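Local coordinates for major royal jelly protein 1 (Apis mellifera, PDB 5YYL), which is the most abundant protein of royal jelly, the food nurse bees give larvae, where it binds sterol and probably serves as a nutrient, at residues T79-N84 and V143-P148; P87-V92 and I121-K126. All coordinates share one frame; numbering follows the deposited sequence.

Interaction 1. Residues T79-N84 and V143-P148; sequences TMLRYN and VNNTQP. With NAG (2-acetamido-2-deoxy-beta-D-glucopyranose), chain E.
Asn-144 CA, in the glycosylated residue of a beta-propeller loop, sits over one face of the Tyr-83 ring. This is a CH-pi contact: Asn-144 CA stands 3.6 Å from the centroid of the Tyr-83 ring, 4° off the ring normal. The side-chain amide of Asn-144 runs almost parallel to that ring, with 6° between the planes. Tyr-83 CG is anti to its own carbonyl carbon (chi1 -79°), which carries the ring along the turn of the 143-148 loop. At the phenol end, Tyr-83 OH comes within 3.6 Å of Asn-145 CB. Tyr-83 also packs edge-to-face with the ring of Tyr-65.

The backbones meet beside the ring. Asn-144 N donates to Arg-82 O at 3.0 Å. Val-143 CA adds a CA-H...O contact to the same oxygen. Arg-82 is the centre of an inverse gamma turn. The guanidinium of Arg-82 leads away to Val-86 O, Val-122 O and other carbonyls.

The N-glycan starts here, and Val-143 CG1 packs 3.8 Å from C8, the acetamido methyl of the NAG bonded to Asn-144 ND2.

Interaction 2. Residues P87-V92 and I121-K126; sequences PSSLNV and IVSASK
Ser-89 and Ser-123 bring the backbones of 87-92 and 121-126 closest together, with 5.5 Å between their CA atoms. Each lies in the loop just before a strand, 90-94 on one side and 124-129 on the other. The two strands belong to different four-stranded antiparallel sheets, successive in the chain. This is the seam between neighbouring blades of a beta-propeller. No backbone-to-backbone hydrogen bond crosses between the two segments.

One side chain makes the polar link. Ser-89 points toward 121-126, and its OG accepts from Ala-124 N at 2.8 Å. The bond is bent, with 139° at the hydrogen. OG sits anti to the backbone N of Ser-89 (chi1 -171°), which extends it across the seam. The same oxygen is also hydrogen-bonded to Met-80 O, so this buried hydroxyl ties together three pieces of chain. Ser-89 OG further lies 3.4 Å from Ser-123 CA, and Ser-89 CB lies 3.8 Å from Val-122 O.

Beside this link the contact is apolar. Leu-90 and Ile-121 meet through their terminal methyls, CD2 of Leu-90 lying 3.6 Å from CD1 of Ile-121. The methyl of Ala-124 flanks the base of the leucine, 4.3 Å from Leu-90 CB.

Phe-157 of strand 153-158 touches both Leu-90 and Ile-121, and Leu-155 of that strand also packs on Ile-121. Leu-90 touches Thr-79 of strand 75-81, the sheet neighbour of strand 90-94. Asp-139, at the end of strand 134-139, receives the backbone N-H groups of Val-122 and Ser-123.

Interactions 1 and 2 have centres 9 Å apart and join the same two propeller sheets. Strands 75-81 and 90-94 are neighbours in one sheet, and interaction 2 is nested within the loop closed by interaction 1. Two probable hydrogen bonds connect them directly: Arg-82 NE to Val-122 O at 2.7 Å, and Met-80 O to Ser-89 OG at 2.7 Å. Arg-82 therefore serves both, with its carbonyl in interaction 1 and its guanidinium on the loop of interaction 2. The glycan belongs to interaction 1; the side chain of Val-122 is about 9 Å from the NAG. Neither contact includes residues of the sterol pocket.

Interaction 1. Residues T79-N84 and V143-P148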
ATOM      1  N   THR A  79      31.144  23.748  -4.551  1.00 25.09           N
ATOM      2  CA  THR A  79      32.226  24.543  -3.962  1.00 24.02           C
ATOM      3  C   THR A  79      32.632  25.645  -4.911  1.00 24.53           C
ATOM      4  O   THR A  79      32.688  25.438  -6.117  1.00 22.11           O
ATOM      5  CB  THR A  79      33.473  23.740  -3.578  1.00 22.51           C
ATOM      6  OG1 THR A  79      34.208  23.381  -4.753  1.00 21.87           O
ATOM      7  CG2 THR A  79      33.118  22.532  -2.782  1.00 22.42           C
ATOM      8  N   MET A  80      32.912  26.813  -4.346  1.00 27.71           N
ATOM      9  CA  MET A  80      33.239  27.979  -5.144  1.00 31.25           C
ATOM     10  C   MET A  80      34.685  28.419  -4.877  1.00 34.06           C
ATOM     11  O   MET A  80      35.144  28.474  -3.707  1.00 31.18           O
ATOM     12  CB  MET A  80      32.262  29.112  -4.850  1.00 32.06           C
ATOM     13  CG  MET A  80      31.933  29.955  -6.074  1.00 33.52           C
ATOM     14  SD  MET A  80      30.829  29.224  -7.307  1.00 37.48           S
ATOM     15  CE  MET A  80      29.710  28.276  -6.270  1.00 34.68           C
ATOM     16  N   LEU A  81      35.396  28.694  -5.977  1.00 36.20           N
ATOM     17  CA  LEU A  81      36.740  29.270  -5.911  1.00 36.92           C
ATOM     18  C   LEU A  81      36.613  30.642  -5.279  1.00 38.39           C
ATOM     19  O   LEU A  81      35.843  31.480  -5.767  1.00 37.08           O
ATOM     20  CB  LEU A  81      37.361  29.429  -7.304  1.00 35.55           C
ATOM     21  CG  LEU A  81      37.770  28.166  -8.059  1.00 33.86           C
ATOM     22  CD1 LEU A  81      38.281  28.518  -9.441  1.00 32.85           C
ATOM     23  CD2 LEU A  81      38.792  27.388  -7.258  1.00 34.30           C
ATOM     24  N   ARG A  82      37.366  30.862  -4.206  1.00 39.58           N
ATOM     25  CA  ARG A  82      37.255  32.097  -3.421  1.00 39.96           C
ATOM     26  C   ARG A  82      37.996  33.245  -4.074  1.00 38.92           C
ATOM     27  O   ARG A  82      39.131  33.537  -3.740  1.00 38.57           O
ATOM     28  CB  ARG A  82      37.758  31.888  -1.994  1.00 39.50           C
ATOM     29  CG  ARG A  82      37.559  33.086  -1.091  1.00 39.64           C
ATOM     30  CD  ARG A  82      36.107  33.241  -0.621  1.00 38.29           C
ATOM     31  NE  ARG A  82      35.884  32.346   0.507  1.00 35.86           N
ATOM     32  CZ  ARG A  82      34.908  32.441   1.402  1.00 35.43           C
ATOM     33  NH1 ARG A  82      33.985  33.406   1.324  1.00 34.91           N
ATOM     34  NH2 ARG A  82      34.850  31.536   2.389  1.00 35.48           N
ATOM     35  N   TYR A  83      37.331  33.880  -5.019  1.00 41.51           N
ATOM     36  CA  TYR A  83      37.763  35.164  -5.531  1.00 46.05           C
ATOM     37  C   TYR A  83      37.181  36.289  -4.656  1.00 47.99           C
ATOM     38  O   TYR A  83      36.539  36.025  -3.635  1.00 44.82           O
ATOM     39  CB  TYR A  83      37.401  35.319  -7.012  1.00 47.78           C
ATOM     40  CG  TYR A  83      38.342  34.594  -7.947  1.00 50.19           C
ATOM     41  CD1 TYR A  83      39.100  35.295  -8.876  1.00 52.46           C
ATOM     42  CD2 TYR A  83      38.484  33.202  -7.902  1.00 52.05           C
ATOM     43  CE1 TYR A  83      39.965  34.642  -9.739  1.00 54.86           C
ATOM     44  CE2 TYR A  83      39.354  32.542  -8.761  1.00 53.37           C
ATOM     45  CZ  TYR A  83      40.090  33.269  -9.681  1.00 53.59           C
ATOM     46  OH  TYR A  83      40.961  32.648 -10.545  1.00 53.52           O
ATOM     47  N   ASN A  84      37.479  37.534  -5.024  1.00 53.12           N
ATOM     48  CA  ASN A  84      36.820  38.714  -4.456  1.00 53.15           C
ATOM     49  C   ASN A  84      35.360  38.713  -4.930  1.00 50.98           C
ATOM     50  O   ASN A  84      35.086  38.670  -6.141  1.00 43.70           O
ATOM     51  CB  ASN A  84      37.541  40.020  -4.850  1.00 55.60           C
ATOM     52  CG  ASN A  84      37.821  40.123  -6.354  1.00 62.27           C
ATOM     53  OD1 ASN A  84      38.662  39.386  -6.896  1.00 64.95           O
ATOM     54  ND2 ASN A  84      37.116  41.039  -7.037  1.00 61.93           N
ATOM     55  N   VAL A 143      43.394  32.734  -2.395  1.00 42.85           N
ATOM     56  CA  VAL A 143      42.453  33.760  -2.811  1.00 42.19           C
ATOM     57  C   VAL A 143      42.787  34.100  -4.257  1.00 44.41           C
ATOM     58  O   VAL A 143      43.961  34.134  -4.624  1.00 45.54           O
ATOM     59  CB  VAL A 143      42.537  35.000  -1.905  1.00 41.33           C
ATOM     60  CG1 VAL A 143      41.544  36.056  -2.362  1.00 42.80           C
ATOM     61  CG2 VAL A 143      42.291  34.617  -0.451  1.00 40.69           C
ATOM     62  N   ASN A 144      41.757  34.315  -5.080  1.00 47.63           N
ATOM     63  CA  ASN A 144      41.924  34.476  -6.537  1.00 49.89           C
ATOM     64  C   ASN A 144      42.686  33.304  -7.185  1.00 46.85           C
ATOM     65  O   ASN A 144      43.316  33.467  -8.229  1.00 44.13           O
ATOM     66  CB  ASN A 144      42.633  35.799  -6.886  1.00 56.09           C
ATOM     67  CG  ASN A 144      41.997  37.021  -6.234  1.00 61.94           C
ATOM     68  OD1 ASN A 144      41.158  36.905  -5.347  1.00 64.96           O
ATOM     69  ND2 ASN A 144      42.434  38.196  -6.658  1.00 70.31           N
ATOM     70  N   ASN A 145      42.604  32.127  -6.556  1.00 47.54           N
ATOM     71  CA  ASN A 145      43.328  30.908  -6.963  1.00 46.71           C
ATOM     72  C   ASN A 145      44.873  31.027  -7.004  1.00 47.58           C
ATOM     73  O   ASN A 145      45.533  30.225  -7.682  1.00 44.17           O
ATOM     74  CB  ASN A 145      42.769  30.399  -8.320  1.00 45.00           C
ATOM     75  CG  ASN A 145      42.725  28.874  -8.426  1.00 43.38           C
ATOM     76  OD1 ASN A 145      42.361  28.158  -7.483  1.00 38.58           O
ATOM     77  ND2 ASN A 145      43.076  28.374  -9.601  1.00 45.69           N
ATOM     78  N   THR A 146      45.445  32.007  -6.285  1.00 50.42           N
ATOM     79  CA  THR A 146      46.905  32.281  -6.317  1.00 48.75           C
ATOM     80  C   THR A 146      47.475  32.738  -4.959  1.00 50.17           C
ATOM     81  O   THR A 146      48.323  32.052  -4.390  1.00 51.95           O
ATOM     82  CB  THR A 146      47.287  33.318  -7.399  1.00 46.29           C
ATOM     83  OG1 THR A 146      46.494  34.498  -7.240  1.00 49.37           O
ATOM     84  CG2 THR A 146      47.067  32.764  -8.800  1.00 44.52           C
ATOM     85  N   GLN A 147      47.021  33.885  -4.446  1.00 51.66           N
ATOM     86  CA  GLN A 147      47.594  34.481  -3.218  1.00 53.19           C
ATOM     87  C   GLN A 147      47.201  33.696  -1.946  1.00 51.99           C
ATOM     88  O   GLN A 147      46.046  33.714  -1.558  1.00 49.02           O
ATOM     89  CB  GLN A 147      47.159  35.950  -3.082  1.00 53.23           C
ATOM     90  N   PRO A 148      48.173  33.029  -1.279  1.00 53.46           N
ATOM     91  CA  PRO A 148      47.833  32.158  -0.140  1.00 54.31           C
ATOM     92  C   PRO A 148      47.550  32.883   1.185  1.00 52.80           C
ATOM     93  O   PRO A 148      48.382  32.868   2.086  1.00 50.62           O
ATOM     94  CB  PRO A 148      49.073  31.244  -0.034  1.00 53.91           C
ATOM     95  CG  PRO A 148      50.198  32.085  -0.513  1.00 52.19           C
ATOM     96  CD  PRO A 148      49.628  33.014  -1.549  1.00 52.94           C
TER
HETATM   97  C1  NAG E   1      42.000  39.494  -6.194  1.00 80.39           C
HETATM   98  C2  NAG E   1      42.988  40.192  -5.243  1.00 84.23           C
HETATM   99  C3  NAG E   1      42.512  41.622  -4.947  1.00 87.08           C
HETATM  100  C4  NAG E   1      42.237  42.449  -6.204  1.00 87.31           C
HETATM  101  C5  NAG E   1      41.328  41.619  -7.130  1.00 86.91           C
HETATM  102  C6  NAG E   1      41.071  42.203  -8.517  1.00 86.08           C
HETATM  103  C7  NAG E   1      44.355  39.339  -3.356  1.00 82.43           C
HETATM  104  C8  NAG E   1      44.345  38.637  -2.027  1.00 81.91           C
HETATM  105  N2  NAG E   1      43.164  39.511  -3.959  1.00 82.50           N
HETATM  106  O3  NAG E   1      43.478  42.315  -4.149  1.00 89.85           O
HETATM  107  O4  NAG E   1      41.632  43.679  -5.744  1.00 86.62           O
HETATM  108  O5  NAG E   1      41.895  40.323  -7.354  1.00 84.77           O
HETATM  109  O6  NAG E   1      42.307  42.504  -9.169  1.00 88.45           O
HETATM  110  O7  NAG E   1      45.412  39.711  -3.835  1.00 80.41           O

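Interaction 2. Residues P87-V92 and I121-K126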
ATOM      1  N   PRO A  87      30.786  35.034  -1.309  1.00 43.80           N
ATOM      2  CA  PRO A  87      30.383  35.018   0.103  1.00 43.47           C
ATOM      3  C   PRO A  87      30.741  33.747   0.844  1.00 45.40           C
ATOM      4  O   PRO A  87      31.282  33.821   1.952  1.00 49.00           O
ATOM      5  CB  PRO A  87      28.859  35.186   0.048  1.00 43.69           C
ATOM      6  CG  PRO A  87      28.463  34.903  -1.352  1.00 44.51           C
ATOM      7  CD  PRO A  87      29.634  35.273  -2.200  1.00 44.26           C
ATOM      8  N   SER A  88      30.432  32.593   0.245  1.00 44.84           N
ATOM      9  CA  SER A  88      30.799  31.300   0.825  1.00 42.81           C
ATOM     10  C   SER A  88      31.436  30.403  -0.197  1.00 41.40           C
ATOM     11  O   SER A  88      31.137  30.504  -1.396  1.00 42.04           O
ATOM     12  CB  SER A  88      29.589  30.596   1.421  1.00 42.71           C
ATOM     13  OG  SER A  88      29.965  29.331   1.965  1.00 43.06           O
ATOM     14  N   SER A  89      32.318  29.528   0.295  1.00 39.63           N
ATOM     15  CA  SER A  89      33.041  28.594  -0.564  1.00 38.23           C
ATOM     16  C   SER A  89      32.385  27.224  -0.562  1.00 36.04           C
ATOM     17  O   SER A  89      32.123  26.686  -1.625  1.00 38.50           O
ATOM     18  CB  SER A  89      34.494  28.458  -0.135  1.00 36.47           C
ATOM     19  OG  SER A  89      35.188  27.724  -1.119  1.00 37.01           O
ATOM     20  N   LEU A  90      32.155  26.670   0.623  1.00 31.83           N
ATOM     21  CA  LEU A  90      31.483  25.393   0.769  1.00 32.15           C
ATOM     22  C   LEU A  90      29.966  25.598   0.863  1.00 35.41           C
ATOM     23  O   LEU A  90      29.474  26.158   1.845  1.00 39.16           O
ATOM     24  CB  LEU A  90      32.005  24.661   2.008  1.00 29.44           C
ATOM     25  CG  LEU A  90      31.453  23.261   2.260  1.00 29.18           C
ATOM     26  CD1 LEU A  90      31.652  22.358   1.052  1.00 28.72           C
ATOM     27  CD2 LEU A  90      32.123  22.668   3.484  1.00 30.12           C
ATOM     28  N   ASN A  91      29.231  25.141  -0.156  1.00 36.47           N
ATOM     29  CA  ASN A  91      27.763  25.329  -0.234  1.00 37.19           C
ATOM     30  C   ASN A  91      26.979  24.060  -0.562  1.00 36.47           C
ATOM     31  O   ASN A  91      27.556  23.063  -0.972  1.00 34.90           O
ATOM     32  CB  ASN A  91      27.420  26.368  -1.304  1.00 37.38           C
ATOM     33  CG  ASN A  91      28.360  27.542  -1.281  1.00 36.98           C
ATOM     34  OD1 ASN A  91      28.514  28.181  -0.243  1.00 36.01           O
ATOM     35  ND2 ASN A  91      29.016  27.813  -2.407  1.00 36.19           N
ATOM     36  N   VAL A  92      25.660  24.131  -0.355  1.00 36.49           N
ATOM     37  CA  VAL A  92      24.701  23.161  -0.895  1.00 36.98           C
ATOM     38  C   VAL A  92      23.671  23.910  -1.710  1.00 38.41           C
ATOM     39  O   VAL A  92      23.514  25.109  -1.545  1.00 42.01           O
ATOM     40  CB  VAL A  92      23.985  22.306   0.174  1.00 35.65           C
ATOM     41  CG1 VAL A  92      24.979  21.435   0.906  1.00 37.73           C
ATOM     42  CG2 VAL A  92      23.221  23.154   1.160  1.00 35.73           C
ATOM     43  N   ILE A 121      37.546  27.545   6.501  1.00 68.89           N
ATOM     44  CA  ILE A 121      37.310  27.485   5.033  1.00 59.40           C
ATOM     45  C   ILE A 121      37.464  28.781   4.213  1.00 51.56           C
ATOM     46  O   ILE A 121      36.558  29.607   4.124  1.00 50.59           O
ATOM     47  CB  ILE A 121      36.019  26.708   4.642  1.00 56.30           C
ATOM     48  CG1 ILE A 121      35.814  25.499   5.583  1.00 53.56           C
ATOM     49  CG2 ILE A 121      36.099  26.264   3.178  1.00 56.79           C
ATOM     50  CD1 ILE A 121      34.846  24.443   5.113  1.00 52.63           C
ATOM     51  N   VAL A 122      38.628  28.904   3.586  1.00 44.60           N
ATOM     52  CA  VAL A 122      38.932  29.981   2.659  1.00 42.87           C
ATOM     53  C   VAL A 122      38.424  29.602   1.290  1.00 40.74           C
ATOM     54  O   VAL A 122      37.639  30.329   0.717  1.00 40.67           O
ATOM     55  CB  VAL A 122      40.455  30.281   2.588  1.00 41.53           C
ATOM     56  CG1 VAL A 122      40.763  31.413   1.610  1.00 39.93           C
ATOM     57  CG2 VAL A 122      40.995  30.582   3.979  1.00 41.99           C
ATOM     58  N   SER A 123      38.913  28.491   0.750  1.00 40.01           N
ATOM     59  CA  SER A 123      38.546  28.041  -0.603  1.00 39.03           C
ATOM     60  C   SER A 123      38.479  26.509  -0.696  1.00 39.89           C
ATOM     61  O   SER A 123      39.507  25.848  -0.902  1.00 40.78           O
ATOM     62  CB  SER A 123      39.529  28.589  -1.631  1.00 37.73           C
ATOM     63  OG  SER A 123      39.078  28.284  -2.935  1.00 39.09           O
ATOM     64  N   ALA A 124      37.267  25.966  -0.518  1.00 39.00           N
ATOM     65  CA  ALA A 124      36.992  24.536  -0.683  1.00 36.88           C
ATOM     66  C   ALA A 124      37.255  24.136  -2.135  1.00 36.85           C
ATOM     67  O   ALA A 124      36.410  24.290  -3.015  1.00 37.34           O
ATOM     68  CB  ALA A 124      35.557  24.214  -0.286  1.00 36.14           C
ATOM     69  N   SER A 125      38.464  23.659  -2.379  1.00 35.43           N
ATOM     70  CA  SER A 125      38.920  23.323  -3.710  1.00 34.29           C
ATOM     71  C   SER A 125      38.244  22.037  -4.200  1.00 33.73           C
ATOM     72  O   SER A 125      37.779  21.983  -5.334  1.00 33.28           O
ATOM     73  CB  SER A 125      40.441  23.161  -3.689  1.00 35.45           C
ATOM     74  OG  SER A 125      40.953  22.999  -4.991  1.00 39.21           O
ATOM     75  N   LYS A 126      38.170  21.028  -3.324  1.00 32.32           N
ATOM     76  CA  LYS A 126      37.660  19.702  -3.672  1.00 32.65           C
ATOM     77  C   LYS A 126      36.970  19.034  -2.487  1.00 29.98           C
ATOM     78  O   LYS A 126      37.273  19.342  -1.342  1.00 29.30           O
ATOM     79  CB  LYS A 126      38.817  18.824  -4.150  1.00 36.27           C
ATOM     80  CG  LYS A 126      38.716  18.329  -5.585  1.00 40.54           C
ATOM     81  CD  LYS A 126      38.906  19.443  -6.603  1.00 43.20           C
ATOM     82  CE  LYS A 126      38.402  19.015  -7.988  1.00 47.41           C
ATOM     83  NZ  LYS A 126      38.217  20.199  -8.877  1.00 49.23           N
TER